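Local coordinates for single-stranded DNA-binding protein (Thermus aquaticus, PDB 2FXQ) that binds single-stranded DNA as a homodimer and probably recruits partner proteins during DNA replication, recombination and repair, at residues Q7-G12 and F77-L82; A127-I132 and I198-N203; K191-L196 and L224-R229. All coordinates share one frame; numbering follows the deposited sequence.

Interaction 1 of 3, residues Q7-G12 and F77-L82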
loop_
_atom_site.group_PDB
_atom_site.type_symbol
_atom_site.label_atom_id
_atom_site.label_comp_id
_atom_site.label_asym_id
_atom_site.label_seq_id
_atom_site.Cartn_x
_atom_site.Cartn_y
_atom_site.Cartn_z
ATOM N N GLN A 7 -9.467 -0.040 -2.296
ATOM C CA GLN A 7 -8.710 -0.296 -1.060
ATOM C C GLN A 7 -8.050 0.949 -0.614
ATOM O O GLN A 7 -7.477 1.648 -1.426
ATOM C CB GLN A 7 -7.571 -1.343 -1.321
ATOM C CG GLN A 7 -8.178 -2.659 -1.937
ATOM C CD GLN A 7 -7.082 -3.704 -2.291
ATOM O OE1 GLN A 7 -6.010 -3.325 -2.750
ATOM N NE2 GLN A 7 -7.345 -4.993 -2.043
ATOM N N VAL A 8 -8.093 1.214 0.694
ATOM C CA VAL A 8 -7.509 2.413 1.272
ATOM C C VAL A 8 -6.667 1.972 2.482
ATOM O O VAL A 8 -7.100 1.072 3.249
ATOM C CB VAL A 8 -8.646 3.361 1.849
ATOM C CG1 VAL A 8 -8.008 4.622 2.514
ATOM C CG2 VAL A 8 -9.677 3.684 0.760
ATOM N N PHE A 9 -5.481 2.585 2.655
ATOM C CA PHE A 9 -4.579 2.304 3.794
ATOM C C PHE A 9 -4.180 3.640 4.303
ATOM O O PHE A 9 -3.763 4.510 3.505
ATOM C CB PHE A 9 -3.298 1.553 3.293
ATOM C CG PHE A 9 -3.606 0.363 2.421
ATOM C CD1 PHE A 9 -3.629 -0.916 2.955
ATOM C CD2 PHE A 9 -3.923 0.524 1.044
ATOM C CE1 PHE A 9 -4.009 -2.039 2.156
ATOM C CE2 PHE A 9 -4.261 -0.617 0.246
ATOM C CZ PHE A 9 -4.312 -1.861 0.802
ATOM N N LEU A 10 -4.349 3.892 5.610
ATOM C CA LEU A 10 -4.103 5.229 6.131
ATOM C C LEU A 10 -3.539 5.049 7.486
ATOM O O LEU A 10 -3.949 4.112 8.226
ATOM C CB LEU A 10 -5.446 5.939 6.412
ATOM C CG LEU A 10 -6.214 6.667 5.387
ATOM C CD1 LEU A 10 -7.479 7.268 6.090
ATOM C CD2 LEU A 10 -5.272 7.713 4.716
ATOM N N ILE A 11 -2.576 5.868 7.829
ATOM C CA ILE A 11 -2.325 6.085 9.254
ATOM C C ILE A 11 -2.519 7.579 9.452
ATOM O O ILE A 11 -1.921 8.382 8.725
ATOM C CB ILE A 11 -0.844 5.718 9.621
ATOM C CG1 ILE A 11 -0.612 4.206 9.408
ATOM C CG2 ILE A 11 -0.495 6.217 11.091
ATOM C CD1 ILE A 11 0.924 3.784 9.534
ATOM N N GLY A 12 -3.282 7.970 10.470
ATOM C CA GLY A 12 -3.497 9.391 10.761
ATOM C C GLY A 12 -3.746 9.578 12.227
ATOM O O GLY A 12 -3.930 8.600 12.985
ATOM N N PHE A 77 -4.089 3.153 12.547
ATOM C CA PHE A 77 -3.903 2.525 11.244
ATOM C C PHE A 77 -5.259 1.988 10.776
ATOM O O PHE A 77 -6.007 1.385 11.537
ATOM C CB PHE A 77 -2.875 1.349 11.408
ATOM C CG PHE A 77 -2.755 0.477 10.191
ATOM C CD1 PHE A 77 -2.243 0.993 9.059
ATOM C CD2 PHE A 77 -3.156 -0.848 10.205
ATOM C CE1 PHE A 77 -2.096 0.191 7.876
ATOM C CE2 PHE A 77 -3.008 -1.686 9.054
ATOM C CZ PHE A 77 -2.460 -1.157 7.903
ATOM N N VAL A 78 -5.623 2.259 9.522
ATOM C CA VAL A 78 -6.936 1.895 8.995
ATOM C C VAL A 78 -6.725 1.155 7.685
ATOM O O VAL A 78 -5.890 1.571 6.888
ATOM C CB VAL A 78 -7.708 3.235 8.619
ATOM C CG1 VAL A 78 -9.049 2.896 8.020
ATOM C CG2 VAL A 78 -7.820 4.131 9.852
ATOM N N GLU A 79 -7.449 0.070 7.469
ATOM C CA GLU A 79 -7.656 -0.418 6.113
ATOM C C GLU A 79 -9.145 -0.439 5.808
ATOM O O GLU A 79 -9.974 -0.798 6.654
ATOM C CB GLU A 79 -7.084 -1.852 5.929
ATOM C CG GLU A 79 -5.554 -1.892 6.066
ATOM C CD GLU A 79 -4.920 -3.206 5.590
ATOM O OE1 GLU A 79 -3.647 -3.301 5.574
ATOM O OE2 GLU A 79 -5.684 -4.078 5.130
ATOM N N GLY A 80 -9.499 -0.033 4.599
ATOM C CA GLY A 80 -10.919 0.004 4.295
ATOM C C GLY A 80 -11.136 0.245 2.827
ATOM O O GLY A 80 -10.296 -0.141 1.995
ATOM N N ARG A 81 -12.262 0.868 2.532
ATOM C CA ARG A 81 -12.667 1.126 1.151
ATOM C C ARG A 81 -13.294 2.529 1.108
ATOM O O ARG A 81 -13.794 3.037 2.113
ATOM C CB ARG A 81 -13.607 0.003 0.638
ATOM C CG ARG A 81 -14.933 -0.134 1.405
ATOM C CD ARG A 81 -15.800 -1.294 0.866
ATOM N NE ARG A 81 -17.166 -1.258 1.392
ATOM C CZ ARG A 81 -17.564 -1.759 2.569
ATOM N NH1 ARG A 81 -16.693 -2.330 3.392
ATOM N NH2 ARG A 81 -18.840 -1.654 2.934
ATOM N N LEU A 82 -13.326 3.139 -0.071
ATOM C CA LEU A 82 -14.013 4.403 -0.257
ATOM C C LEU A 82 -15.482 4.224 -0.481
ATOM O O LEU A 82 -15.906 3.339 -1.224
ATOM C CB LEU A 82 -13.452 5.163 -1.446
ATOM C CG LEU A 82 -12.026 5.535 -1.221
ATOM C CD1 LEU A 82 -11.561 6.118 -2.545
ATOM C CD2 LEU A 82 -11.869 6.593 -0.103
#

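Interaction 2 of 3, residues A127-I132 and I198-N203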
loop_
_atom_site.group_PDB
_atom_site.type_symbol
_atom_site.label_atom_id
_atom_site.label_comp_id
_atom_site.label_asym_id
_atom_site.label_seq_id
_atom_site.Cartn_x
_atom_site.Cartn_y
_atom_site.Cartn_z
ATOM N N ALA A 127 4.961 8.482 5.479
ATOM C CA ALA A 127 3.502 8.737 5.377
ATOM C C ALA A 127 2.734 7.483 4.903
ATOM O O ALA A 127 3.217 6.787 3.990
ATOM C CB ALA A 127 3.255 9.912 4.401
ATOM N N LEU A 128 1.562 7.200 5.488
ATOM C CA LEU A 128 0.652 6.211 4.920
ATOM C C LEU A 128 -0.731 6.884 4.575
ATOM O O LEU A 128 -1.585 7.215 5.407
ATOM C CB LEU A 128 0.579 4.906 5.751
ATOM C CG LEU A 128 -0.038 3.676 5.058
ATOM C CD1 LEU A 128 0.924 2.983 4.085
ATOM C CD2 LEU A 128 -0.621 2.642 5.996
ATOM N N ASN A 129 -0.899 7.109 3.278
ATOM C CA ASN A 129 -2.173 7.510 2.764
ATOM C C ASN A 129 -2.120 6.941 1.368
ATOM O O ASN A 129 -1.479 7.512 0.488
ATOM C CB ASN A 129 -2.203 9.021 2.770
ATOM C CG ASN A 129 -3.301 9.580 1.938
ATOM O OD1 ASN A 129 -4.129 8.819 1.458
ATOM N ND2 ASN A 129 -3.369 10.927 1.821
ATOM N N GLN A 130 -2.679 5.761 1.186
ATOM C CA GLN A 130 -2.613 5.068 -0.098
ATOM C C GLN A 130 -3.982 4.578 -0.514
ATOM O O GLN A 130 -4.748 4.043 0.316
ATOM C CB GLN A 130 -1.676 3.831 -0.027
ATOM C CG GLN A 130 -1.630 2.995 -1.422
ATOM C CD GLN A 130 -0.311 2.229 -1.708
ATOM O OE1 GLN A 130 0.681 2.805 -2.212
ATOM N NE2 GLN A 130 -0.314 0.932 -1.394
ATOM N N VAL A 131 -4.318 4.741 -1.808
ATOM C CA VAL A 131 -5.534 4.184 -2.292
ATOM C C VAL A 131 -5.190 3.317 -3.527
ATOM O O VAL A 131 -4.325 3.694 -4.316
ATOM C CB VAL A 131 -6.442 5.384 -2.785
ATOM C CG1 VAL A 131 -7.695 4.813 -3.462
ATOM C CG2 VAL A 131 -6.840 6.337 -1.569
ATOM N N ILE A 132 -5.843 2.142 -3.655
ATOM C CA ILE A 132 -5.691 1.320 -4.861
ATOM C C ILE A 132 -7.110 1.174 -5.424
ATOM O O ILE A 132 -8.025 0.693 -4.718
ATOM C CB ILE A 132 -5.084 -0.026 -4.551
ATOM C CG1 ILE A 132 -3.667 0.178 -3.967
ATOM C CG2 ILE A 132 -4.991 -0.875 -5.893
ATOM C CD1 ILE A 132 -2.948 -1.223 -3.556
ATOM N N ILE A 198 -3.000 3.906 -8.464
ATOM C CA ILE A 198 -2.377 3.860 -7.157
ATOM C C ILE A 198 -2.317 5.343 -6.774
ATOM O O ILE A 198 -1.763 6.134 -7.528
ATOM C CB ILE A 198 -0.938 3.212 -7.149
ATOM C CG1 ILE A 198 -0.810 1.884 -7.977
ATOM C CG2 ILE A 198 -0.376 3.142 -5.660
ATOM C CD1 ILE A 198 -1.494 0.661 -7.428
ATOM N N GLY A 199 -2.920 5.727 -5.663
ATOM C CA GLY A 199 -2.927 7.147 -5.375
ATOM C C GLY A 199 -3.032 7.403 -3.888
ATOM O O GLY A 199 -2.662 6.565 -3.097
ATOM N N ARG A 200 -3.577 8.554 -3.540
ATOM C CA ARG A 200 -3.691 8.924 -2.136
ATOM C C ARG A 200 -4.938 9.773 -2.026
ATOM O O ARG A 200 -5.397 10.352 -3.015
ATOM C CB ARG A 200 -2.440 9.706 -1.697
ATOM C CG ARG A 200 -2.127 10.957 -2.481
ATOM C CD ARG A 200 -0.860 11.611 -1.884
ATOM N NE ARG A 200 -0.487 12.772 -2.668
ATOM C CZ ARG A 200 0.602 13.505 -2.435
ATOM N NH1 ARG A 200 1.410 13.232 -1.418
ATOM N NH2 ARG A 200 0.849 14.552 -3.181
ATOM N N LEU A 201 -5.421 9.924 -0.805
ATOM C CA LEU A 201 -6.676 10.654 -0.606
ATOM C C LEU A 201 -6.339 12.082 -0.247
ATOM O O LEU A 201 -5.482 12.318 0.617
ATOM C CB LEU A 201 -7.379 10.024 0.595
ATOM C CG LEU A 201 -8.608 9.190 0.378
ATOM C CD1 LEU A 201 -9.518 9.258 1.674
ATOM C CD2 LEU A 201 -9.471 9.610 -0.806
ATOM N N VAL A 202 -6.898 13.049 -0.982
ATOM C CA VAL A 202 -6.525 14.440 -0.708
ATOM C C VAL A 202 -7.794 15.252 -0.491
ATOM O O VAL A 202 -8.885 14.810 -0.778
ATOM C CB VAL A 202 -5.691 15.083 -1.887
ATOM C CG1 VAL A 202 -4.334 14.339 -2.118
ATOM C CG2 VAL A 202 -6.503 15.048 -3.151
ATOM N N ASN A 203 -7.620 16.506 -0.063
ATOM C CA ASN A 203 -8.758 17.373 0.124
ATOM C C ASN A 203 -8.630 18.485 -0.898
ATOM O O ASN A 203 -7.618 19.161 -0.954
ATOM C CB ASN A 203 -8.741 18.020 1.510
ATOM C CG ASN A 203 -8.899 17.016 2.645
ATOM O OD1 ASN A 203 -7.998 16.871 3.408
ATOM N ND2 ASN A 203 -10.074 16.383 2.782
HETATM O O HOH W 1 0.295 5.567 -3.129
#

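Interaction 3 of 3, residues K191-L196 and L224-R229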
loop_
_atom_site.group_PDB
_atom_site.type_symbol
_atom_site.label_atom_id
_atom_site.label_comp_id
_atom_site.label_asym_id
_atom_site.label_seq_id
_atom_site.Cartn_x
_atom_site.Cartn_y
_atom_site.Cartn_z
ATOM N N LYS A 191 -13.973 6.625 -22.475
ATOM C CA LYS A 191 -15.019 6.036 -21.666
ATOM C C LYS A 191 -15.005 4.531 -21.887
ATOM O O LYS A 191 -14.822 4.069 -23.039
ATOM C CB LYS A 191 -16.387 6.646 -22.135
ATOM C CG LYS A 191 -17.629 5.941 -21.612
ATOM C CD LYS A 191 -18.901 6.526 -22.331
ATOM C CE LYS A 191 -20.072 6.493 -21.396
ATOM N NZ LYS A 191 -21.316 6.857 -22.159
ATOM N N GLY A 192 -15.126 3.765 -20.808
ATOM C CA GLY A 192 -15.090 2.314 -20.911
ATOM C C GLY A 192 -13.762 1.654 -20.591
ATOM O O GLY A 192 -13.766 0.503 -20.172
ATOM N N ASP A 193 -12.637 2.359 -20.771
ATOM C CA ASP A 193 -11.307 1.736 -20.622
ATOM C C ASP A 193 -11.105 1.333 -19.159
ATOM O O ASP A 193 -11.511 2.042 -18.228
ATOM C CB ASP A 193 -10.203 2.743 -21.061
ATOM C CG ASP A 193 -10.109 2.885 -22.567
ATOM O OD1 ASP A 193 -9.406 3.835 -23.036
ATOM O OD2 ASP A 193 -10.682 2.067 -23.344
ATOM N N GLY A 194 -10.440 0.208 -18.953
ATOM C CA GLY A 194 -10.048 -0.239 -17.632
ATOM C C GLY A 194 -8.841 0.601 -17.181
ATOM O O GLY A 194 -8.012 1.098 -17.990
ATOM N N LEU A 195 -8.775 0.800 -15.872
ATOM C CA LEU A 195 -7.732 1.604 -15.282
ATOM C C LEU A 195 -7.414 1.083 -13.887
ATOM O O LEU A 195 -8.320 0.922 -13.054
ATOM C CB LEU A 195 -8.202 3.054 -15.199
ATOM C CG LEU A 195 -7.142 4.078 -14.788
ATOM C CD1 LEU A 195 -5.967 4.075 -15.806
ATOM C CD2 LEU A 195 -7.789 5.489 -14.636
ATOM N N LEU A 196 -6.106 0.921 -13.601
ATOM C CA LEU A 196 -5.620 0.709 -12.220
ATOM C C LEU A 196 -5.025 2.018 -11.688
ATOM O O LEU A 196 -4.211 2.647 -12.382
ATOM C CB LEU A 196 -4.513 -0.368 -12.278
ATOM C CG LEU A 196 -3.691 -0.592 -10.960
ATOM C CD1 LEU A 196 -4.628 -1.142 -9.857
ATOM C CD2 LEU A 196 -2.573 -1.602 -11.202
ATOM N N LEU A 224 -0.700 5.300 -12.774
ATOM C CA LEU A 224 -1.831 4.775 -13.498
ATOM C C LEU A 224 -1.319 3.682 -14.474
ATOM O O LEU A 224 -0.271 3.829 -15.102
ATOM C CB LEU A 224 -2.477 5.895 -14.396
ATOM C CG LEU A 224 -3.109 7.090 -13.650
ATOM C CD1 LEU A 224 -3.607 8.097 -14.701
ATOM C CD2 LEU A 224 -4.245 6.591 -12.788
ATOM N N GLU A 225 -2.060 2.590 -14.571
ATOM C CA GLU A 225 -1.699 1.514 -15.459
ATOM C C GLU A 225 -2.997 1.016 -16.072
ATOM O O GLU A 225 -4.057 1.220 -15.520
ATOM C CB GLU A 225 -1.004 0.343 -14.726
ATOM C CG GLU A 225 0.304 0.695 -14.000
ATOM C CD GLU A 225 1.436 1.103 -14.953
ATOM O OE1 GLU A 225 2.443 1.727 -14.507
ATOM O OE2 GLU A 225 1.324 0.837 -16.173
ATOM N N ARG A 226 -2.876 0.320 -17.197
ATOM C CA ARG A 226 -4.006 -0.295 -17.836
ATOM C C ARG A 226 -4.033 -1.824 -17.675
ATOM O O ARG A 226 -3.123 -2.514 -18.140
ATOM C CB ARG A 226 -3.878 -0.009 -19.336
ATOM C CG ARG A 226 -3.851 1.452 -19.689
ATOM C CD ARG A 226 -3.846 1.667 -21.190
ATOM N NE ARG A 226 -5.177 1.399 -21.716
ATOM C CZ ARG A 226 -5.628 1.934 -22.836
ATOM N NH1 ARG A 226 -4.835 2.756 -23.526
ATOM N NH2 ARG A 226 -6.857 1.668 -23.252
ATOM N N PRO A 227 -5.079 -2.367 -17.079
ATOM C CA PRO A 227 -5.204 -3.813 -16.930
ATOM C C PRO A 227 -5.440 -4.405 -18.325
ATOM O O PRO A 227 -6.011 -3.747 -19.190
ATOM C CB PRO A 227 -6.438 -3.985 -16.050
ATOM C CG PRO A 227 -7.205 -2.711 -16.227
ATOM C CD PRO A 227 -6.213 -1.632 -16.464
ATOM N N THR A 228 -4.900 -5.563 -18.579
ATOM C CA THR A 228 -5.194 -6.193 -19.868
ATOM C C THR A 228 -6.732 -6.379 -20.032
ATOM O O THR A 228 -7.424 -6.689 -19.060
ATOM C CB THR A 228 -4.389 -7.505 -19.970
ATOM O OG1 THR A 228 -2.991 -7.169 -19.933
ATOM C CG2 THR A 228 -4.530 -8.108 -21.344
ATOM N N ARG A 229 -7.232 -6.106 -21.245
ATOM C CA ARG A 229 -8.636 -6.268 -21.720
ATOM C C ARG A 229 -9.104 -5.079 -22.583
ATOM O O ARG A 229 -10.208 -5.058 -23.162
ATOM C CB ARG A 229 -9.643 -6.557 -20.599
ATOM C CG ARG A 229 -10.612 -7.675 -20.886
ATOM C CD ARG A 229 -10.079 -9.058 -20.553
ATOM N NE ARG A 229 -8.698 -9.246 -21.014
ATOM C CZ ARG A 229 -8.067 -10.421 -21.060
ATOM N NH1 ARG A 229 -8.683 -11.533 -20.660
ATOM N NH2 ARG A 229 -6.815 -10.488 -21.497
HETATM O O HOH W 2 -7.477 0.383 -20.493
#

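Interaction 1 of 3, residues Q7-G12 and F77-L82
Phe9 and Glu79, a non-hydrogen-bonded antiparallel pair, meet where the carboxylate comes up to the edge of the ring: Glu79 OE1 lies in the ring plane, 3.5 Å from Phe9 CD1, and the planes of the two groups stand 78° apart. The Glu79 chain reaches this edge because it runs on extended beyond CG (chi2 -167°). At the next non-hydrogen-bonded pair, Ile11 CG1 sits at the edge of the Phe77 ring, 3.6 Å from CD1. These four side chains share one face of the sheet. On the other, Val8 and Leu82 cross at about a right angle, with Val8 CG2 3.6 Å from Leu82 CG, while Leu10 and Val78 face each other through their CB atoms. Gly80, paired with Val8, brings no side chain to this face.

Between the faces, four backbone hydrogen bonds join strands 5-14 and 75-84 of the first OB domain. Val78 N to Leu10 O is the shortest at 2.8 Å.

The Phe9 face turns to the second subunit, where Phe9 meets Phe9 of the second subunit, their ring planes about 75° apart, and Glu79 OE2 accepts a hydrogen bond from Gln7 NE2 of that subunit. An acidic group held against an aromatic edge, whose hydrogens carry a slight positive charge, and bonded to a neutral amide is consistent with a carboxylate being accommodated beside the apolar rings at the subunit contact.

Interaction 2 of 3, residues A127-I132 and I198-N203
The side-chain amide of Asn129 meets the backbone of Leu201 with its polar edge, using both ends. ND2 donates to Leu201 O at 2.8 Å, nearly straight at 171° and on a carbonyl lone pair, with that oxygen close to the amide plane. OD1 accepts from Leu201 N, also at 2.8 Å, although this donor is tilted 21° from the carbonyl plane. With CG anti to the backbone N (chi1 165°), the amide reaches across to the peptide groups of the opposite strand. Asn129 ND2 has a further partner in Asp38 OD1.

In the OB fold of the second SSB domain, Val131 and Gly199 form the hydrogen-bonded antiparallel pair of strands 129-137 and 194-207 through two backbone bonds, followed by the non-hydrogen-bonded pair Ile132-Ile198; at Asn129 the side chain supplies the bonds instead. Val131 CG2 packs obliquely on Leu201 CG at 3.9 Å. On the other face, Ile132 and Ile198 run alongside each other in the same direction, as do Gln130 and Ile198, whose CG2 is 3.6 Å from Gln130 OE1. A water donates both to this OE1 and to Gly199 O, so that the carbonyl serves Val131 N and the water together. Arg200 carries its guanidinium off the contact, where NE forms a salt bridge with Glu220.

Interaction 3 of 3, residues K191-L196 and L224-R229
Arg226 bends at chi3 (75°), which turns its guanidinium back toward Asp193, while the carboxylate of Asp193 is set beside its own backbone N by chi1 of -76°. The two form a salt bridge, Asp193 OD1 to Arg226 NH2 at 3.4 Å, with the oxygen well out of the guanidinium plane. Charge attraction alone therefore joins them, and Asp193 OD1 also accepts a hydrogen bond from Arg190 N. A water in the guanidinium plane accepts a hydrogen bond from Arg226 NE at 2.8 Å and donates to Gly194 O, linking the arginine to the facing backbone.

Pro227 lays CD on the Gly194 peptide, 3.5 Å from Gly194 C. Leu196 and Glu225 then pair through two backbone hydrogen bonds, the straighter being Leu196 N to Glu225 O at 2.8 Å and 169°. Leu195 CD1 comes within 3.4 Å of the same Glu225 O, and its CD2 meets Leu224 CD2 at 4.1 Å.

The contact joins the open end of the hairpin of strands 194-207 and 213-225, away from its turn. Leu195 packs inward on strands 129-137 and 151-160, Leu224 lies against helix 180-186 through Trp185 and Ala186, and Leu196 touches Phe77 of the second subunit.

Overall arrangement
Along the chain, interaction 1 is complete before interaction 2 begins, each lying in a different one of the two SSB domains, whereas interactions 2 and 3 alternate within the second. Interactions 1 and 2 have centres 9 Å apart and meet directly: strands 5-14 and 129-137 run side by side, with probable hydrogen bonds from Ile132 N to Gln7 O and from Gln130 N to Phe9 O. Interaction 3 lies about 19 Å from interaction 2, centre to centre, yet shares strand 194-207 with it, and Ile132 packs on Leu196. Interactions 1 and 3 do not touch. All three touch the second subunit; interactions 1 and 2, at the seam between the two OB domains, probably make that seam part of the dimer contact.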